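P1 (Rice yellow mottle virus, PDB 6TY0) suppresses RNA silencing as a virus-encoded, zinc-binding protein with two unrelated zinc fingers and a role in viral spread, this chain being its N-terminal part. Local coordinates at residues W57-A69 and P85-R97. Residues are numbered along the deposited sequence; the frame is centred on the assembly and turned at random.
Sequences WVSVSFACTQCTA and PVHFDVVCADCER. With ZN (zinc ion), chain C.
Two phenylalanine rings, F62 and F88, lie side by side on one face of a parallel strand pair. Edge atom CD2 of F88 sits over one face of the F62 ring, 3.6 Å from CE2; the planes are tilted 30° and displaced, so little more than an edge of F88 meets the F62 face. At the edge of the F88 ring, near its plane, comes V60 CG1, 3.9 Å from CE2. That methyl stands anti to its own backbone nitrogen (chi1 -174°), as does V86 CG1, and the two branched valines run alongside each other. Valine and phenylalanine suit this buried face because branched and aromatic side chains pack it without polar atoms.

The opposite face, with S59, S61, H87 and D89, is more open, and its polar groups can bond to water. One water links the hydroxyls of S59 and S61 and donates to V86 O. S61 CB meets the H87 ring obliquely, and a second water donates to D89 OD1. Between the faces, strands 57-64 and 86-90 exchange nearly straight backbone bonds, such as F88 N to S61 O at 2.8 Å.

Beyond them, T65 N bonds to V90 O, and the two segments close on a zinc ion. C64, C67, C92 and C95, two CxxC pairs, bind it through SG at 2.3 to 2.4 Å, as cysteine thiolates readily do. C64 SG also accepts N-H bonds from Q66, C67 and, across the contact at 3.3 Å, C92; these probably temper its negative charge. Q66 CB packs on C95 SG, 3.7 Å away.

Strand 54-64 is central in a three-stranded sheet, between antiparallel 70-77 and parallel 86-90. L4 packs against V60 and F88, and H32 and W36 bring their rings to F62; L4 and H32, with W36 of the following loop, join this sheet to the four-stranded one.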
loop_
_atom_site.group_PDB
_atom_site.type_symbol
_atom_site.label_atom_id
_atom_site.label_comp_id
_atom_site.label_asym_id
_atom_site.label_seq_id
_atom_site.Cartn_x
_atom_site.Cartn_y
_atom_site.Cartn_z
ATOM N N TRP A 57 13.577 -4.835 -6.697
ATOM C CA TRP A 57 12.251 -4.777 -6.101
ATOM C C TRP A 57 12.147 -5.762 -4.951
ATOM O O TRP A 57 12.671 -6.883 -4.995
ATOM C CB TRP A 57 11.186 -5.159 -7.110
ATOM C CG TRP A 57 10.899 -4.167 -8.173
ATOM C CD1 TRP A 57 11.304 -4.235 -9.489
ATOM C CD2 TRP A 57 10.080 -2.986 -8.062
ATOM N NE1 TRP A 57 10.789 -3.154 -10.199
ATOM C CE2 TRP A 57 10.033 -2.383 -9.349
ATOM C CE3 TRP A 57 9.393 -2.375 -7.003
ATOM C CZ2 TRP A 57 9.322 -1.204 -9.600
ATOM C CZ3 TRP A 57 8.675 -1.194 -7.257
ATOM C CH2 TRP A 57 8.652 -0.624 -8.549
ATOM N N VAL A 58 11.545 -5.294 -3.877
ATOM C CA VAL A 58 11.089 -6.169 -2.823
ATOM C C VAL A 58 9.566 -6.244 -3.024
ATOM O O VAL A 58 8.915 -5.230 -3.263
ATOM C CB VAL A 58 11.472 -5.692 -1.409
ATOM C CG1 VAL A 58 10.863 -4.354 -1.041
ATOM C CG2 VAL A 58 11.079 -6.749 -0.390
ATOM N N SER A 59 9.032 -7.444 -3.043
ATOM C CA SER A 59 7.573 -7.595 -3.166
ATOM C C SER A 59 7.020 -8.227 -1.915
ATOM O O SER A 59 7.648 -9.114 -1.296
ATOM C CB SER A 59 7.230 -8.450 -4.382
ATOM O OG SER A 59 7.550 -9.804 -4.123
ATOM N N VAL A 60 5.856 -7.763 -1.509
ATOM C CA VAL A 60 5.253 -8.291 -0.314
ATOM C C VAL A 60 3.820 -8.612 -0.665
ATOM O O VAL A 60 3.069 -7.730 -1.069
ATOM C CB VAL A 60 5.347 -7.308 0.858
ATOM C CG1 VAL A 60 4.830 -7.923 2.155
ATOM C CG2 VAL A 60 6.786 -6.827 1.058
ATOM N N SER A 61 3.472 -9.887 -0.510
ATOM C CA SER A 61 2.162 -10.412 -0.792
ATOM C C SER A 61 1.489 -10.841 0.485
ATOM O O SER A 61 2.085 -11.497 1.332
ATOM C CB SER A 61 2.270 -11.668 -1.683
ATOM O OG SER A 61 3.027 -11.330 -2.836
ATOM N N PHE A 62 0.206 -10.554 0.569
ATOM C CA PHE A 62 -0.636 -11.038 1.671
ATOM C C PHE A 62 -1.772 -11.852 1.073
ATOM O O PHE A 62 -2.380 -11.457 0.082
ATOM C CB PHE A 62 -1.242 -9.879 2.458
ATOM C CG PHE A 62 -0.243 -8.931 3.030
ATOM C CD1 PHE A 62 0.430 -8.032 2.221
ATOM C CD2 PHE A 62 0.000 -8.910 4.376
ATOM C CE1 PHE A 62 1.330 -7.128 2.748
ATOM C CE2 PHE A 62 0.897 -8.013 4.932
ATOM C CZ PHE A 62 1.561 -7.106 4.121
ATOM N N ALA A 63 -2.051 -13.001 1.656
ATOM C CA ALA A 63 -3.241 -13.770 1.235
ATOM C C ALA A 63 -3.832 -14.496 2.437
ATOM O O ALA A 63 -3.068 -15.097 3.194
ATOM C CB ALA A 63 -2.833 -14.778 0.192
ATOM N N CYS A 64 -5.164 -14.472 2.594
ATOM C CA CYS A 64 -5.828 -15.236 3.690
ATOM C C CYS A 64 -5.936 -16.708 3.325
ATOM O O CYS A 64 -6.361 -17.051 2.228
ATOM C CB CYS A 64 -7.240 -14.713 3.975
ATOM S SG CYS A 64 -8.087 -15.447 5.438
ATOM N N THR A 65 -5.599 -17.587 4.247
ATOM C CA THR A 65 -5.793 -19.029 4.043
ATOM C C THR A 65 -7.261 -19.509 4.140
ATOM O O THR A 65 -7.551 -20.645 3.768
ATOM C CB THR A 65 -4.954 -19.784 5.051
ATOM O OG1 THR A 65 -5.315 -19.345 6.364
ATOM C CG2 THR A 65 -3.465 -19.476 4.831
ATOM N N GLN A 66 -8.183 -18.641 4.565
ATOM C CA GLN A 66 -9.594 -19.006 4.780
ATOM C C GLN A 66 -10.526 -18.369 3.784
ATOM O O GLN A 66 -11.538 -18.942 3.430
ATOM C CB GLN A 66 -10.098 -18.553 6.155
ATOM C CG GLN A 66 -9.313 -19.066 7.335
ATOM C CD GLN A 66 -9.283 -20.548 7.304
ATOM O OE1 GLN A 66 -10.301 -21.194 7.550
ATOM N NE2 GLN A 66 -8.144 -21.111 6.933
ATOM N N CYS A 67 -10.272 -17.134 3.401
ATOM C CA CYS A 67 -11.118 -16.520 2.404
ATOM C C CYS A 67 -10.153 -16.200 1.303
ATOM O O CYS A 67 -9.015 -16.690 1.307
ATOM C CB CYS A 67 -11.856 -15.313 2.950
ATOM S SG CYS A 67 -10.864 -13.840 3.411
ATOM N N THR A 68 -10.551 -15.406 0.344
ATOM C CA THR A 68 -9.608 -15.138 -0.716
ATOM C C THR A 68 -9.114 -13.698 -0.647
ATOM O O THR A 68 -8.626 -13.150 -1.645
ATOM C CB THR A 68 -10.273 -15.373 -2.052
ATOM O OG1 THR A 68 -11.449 -14.575 -2.068
ATOM C CG2 THR A 68 -10.642 -16.817 -2.205
ATOM N N ALA A 69 -9.236 -13.080 0.516
ATOM C CA ALA A 69 -8.660 -11.757 0.701
ATOM C C ALA A 69 -7.164 -11.810 0.329
ATOM O O ALA A 69 -6.466 -12.748 0.693
ATOM C CB ALA A 69 -8.819 -11.345 2.119
ATOM N N PRO A 85 11.118 -12.826 -2.332
ATOM C CA PRO A 85 9.694 -12.466 -2.207
ATOM C C PRO A 85 9.220 -12.707 -0.790
ATOM O O PRO A 85 9.619 -13.666 -0.177
ATOM C CB PRO A 85 8.991 -13.459 -3.140
ATOM C CG PRO A 85 10.068 -14.079 -3.975
ATOM C CD PRO A 85 11.315 -14.038 -3.157
ATOM N N VAL A 86 8.435 -11.802 -0.220
ATOM C CA VAL A 86 7.890 -11.986 1.131
ATOM C C VAL A 86 6.430 -12.366 0.976
ATOM O O VAL A 86 5.691 -11.719 0.231
ATOM C CB VAL A 86 7.969 -10.697 1.956
ATOM C CG1 VAL A 86 7.396 -10.915 3.374
ATOM C CG2 VAL A 86 9.412 -10.202 1.989
ATOM N N HIS A 87 6.025 -13.406 1.676
ATOM C CA HIS A 87 4.674 -13.969 1.579
ATOM C C HIS A 87 4.096 -14.085 2.947
ATOM O O HIS A 87 4.675 -14.718 3.795
ATOM C CB HIS A 87 4.722 -15.379 1.001
ATOM C CG HIS A 87 5.048 -15.390 -0.442
ATOM N ND1 HIS A 87 4.251 -14.766 -1.370
ATOM C CD2 HIS A 87 6.087 -15.913 -1.123
ATOM C CE1 HIS A 87 4.787 -14.904 -2.569
ATOM N NE2 HIS A 87 5.892 -15.610 -2.447
ATOM N N PHE A 88 2.966 -13.439 3.168
ATOM C CA PHE A 88 2.207 -13.620 4.397
ATOM C C PHE A 88 0.960 -14.372 4.015
ATOM O O PHE A 88 -0.011 -13.783 3.531
ATOM C CB PHE A 88 1.857 -12.264 5.007
ATOM C CG PHE A 88 3.044 -11.567 5.585
ATOM C CD1 PHE A 88 3.696 -12.107 6.681
ATOM C CD2 PHE A 88 3.537 -10.426 5.017
ATOM C CE1 PHE A 88 4.824 -11.485 7.204
ATOM C CE2 PHE A 88 4.677 -9.805 5.514
ATOM C CZ PHE A 88 5.315 -10.327 6.626
ATOM N N ASP A 89 1.028 -15.692 4.197
ATOM C CA ASP A 89 -0.128 -16.587 4.055
ATOM C C ASP A 89 -0.694 -16.799 5.445
ATOM O O ASP A 89 -0.181 -17.608 6.196
ATOM C CB ASP A 89 0.286 -17.912 3.400
ATOM C CG ASP A 89 0.834 -17.697 1.983
ATOM O OD1 ASP A 89 0.149 -17.062 1.178
ATOM O OD2 ASP A 89 1.960 -18.113 1.701
ATOM N N VAL A 90 -1.738 -16.047 5.784
ATOM C CA VAL A 90 -2.170 -15.960 7.156
ATOM C C VAL A 90 -3.681 -15.996 7.212
ATOM O O VAL A 90 -4.323 -16.035 6.197
ATOM C CB VAL A 90 -1.667 -14.636 7.775
ATOM C CG1 VAL A 90 -0.148 -14.581 7.736
ATOM C CG2 VAL A 90 -2.281 -13.429 7.070
ATOM N N VAL A 91 -4.227 -16.017 8.414
ATOM C CA VAL A 91 -5.668 -15.884 8.625
ATOM C C VAL A 91 -5.912 -14.404 8.827
ATOM O O VAL A 91 -5.325 -13.789 9.731
ATOM C CB VAL A 91 -6.174 -16.720 9.827
ATOM C CG1 VAL A 91 -7.655 -16.521 10.038
ATOM C CG2 VAL A 91 -5.837 -18.199 9.635
ATOM N N CYS A 92 -6.759 -13.832 7.985
ATOM C CA CYS A 92 -6.953 -12.365 7.968
ATOM C C CYS A 92 -7.801 -11.938 9.189
ATOM O O CYS A 92 -8.323 -12.799 9.924
ATOM C CB CYS A 92 -7.607 -11.916 6.666
ATOM S SG CYS A 92 -9.426 -12.129 6.645
ATOM N N ALA A 93 -7.885 -10.627 9.435
ATOM C CA ALA A 93 -8.622 -10.110 10.598
ATOM C C ALA A 93 -10.115 -10.472 10.606
ATOM O O ALA A 93 -10.714 -10.569 11.635
ATOM C CB ALA A 93 -8.439 -8.591 10.734
ATOM N N ASP A 94 -10.734 -10.659 9.464
ATOM C CA ASP A 94 -12.140 -11.023 9.485
ATOM C C ASP A 94 -12.320 -12.488 9.811
ATOM O O ASP A 94 -13.282 -12.872 10.461
ATOM C CB ASP A 94 -12.794 -10.671 8.170
ATOM C CG ASP A 94 -12.615 -9.220 7.841
ATOM O OD1 ASP A 94 -13.025 -8.383 8.664
ATOM O OD2 ASP A 94 -12.011 -8.906 6.796
ATOM N N CYS A 95 -11.366 -13.291 9.384
ATOM C CA CYS A 95 -11.478 -14.724 9.518
ATOM C C CYS A 95 -11.038 -15.227 10.893
ATOM O O CYS A 95 -11.485 -16.268 11.302
ATOM C CB CYS A 95 -10.713 -15.410 8.376
ATOM S SG CYS A 95 -11.593 -15.248 6.801
ATOM N N GLU A 96 -10.179 -14.494 11.599
ATOM C CA GLU A 96 -9.871 -14.746 13.008
ATOM C C GLU A 96 -11.098 -14.927 13.936
ATOM O O GLU A 96 -11.066 -15.731 14.855
ATOM C CB GLU A 96 -9.131 -13.545 13.575
ATOM C CG GLU A 96 -7.650 -13.524 13.376
ATOM C CD GLU A 96 -7.031 -12.290 14.002
ATOM O OE1 GLU A 96 -7.734 -11.267 14.160
ATOM O OE2 GLU A 96 -5.839 -12.336 14.345
ATOM N N ARG A 97 -12.152 -14.168 13.647
ATOM C CA ARG A 97 -13.305 -13.976 14.508
ATOM C C ARG A 97 -14.480 -14.957 14.277
ATOM O O ARG A 97 -14.346 -16.015 13.645
ATOM C CB ARG A 97 -13.775 -12.533 14.318
HETATM ZN ZN ZN C . -9.944 -14.159 5.474
HETATM O O HOH W 1 5.754 -11.301 -2.664
HETATM O O HOH W 2 1.190 -14.472 0.020
#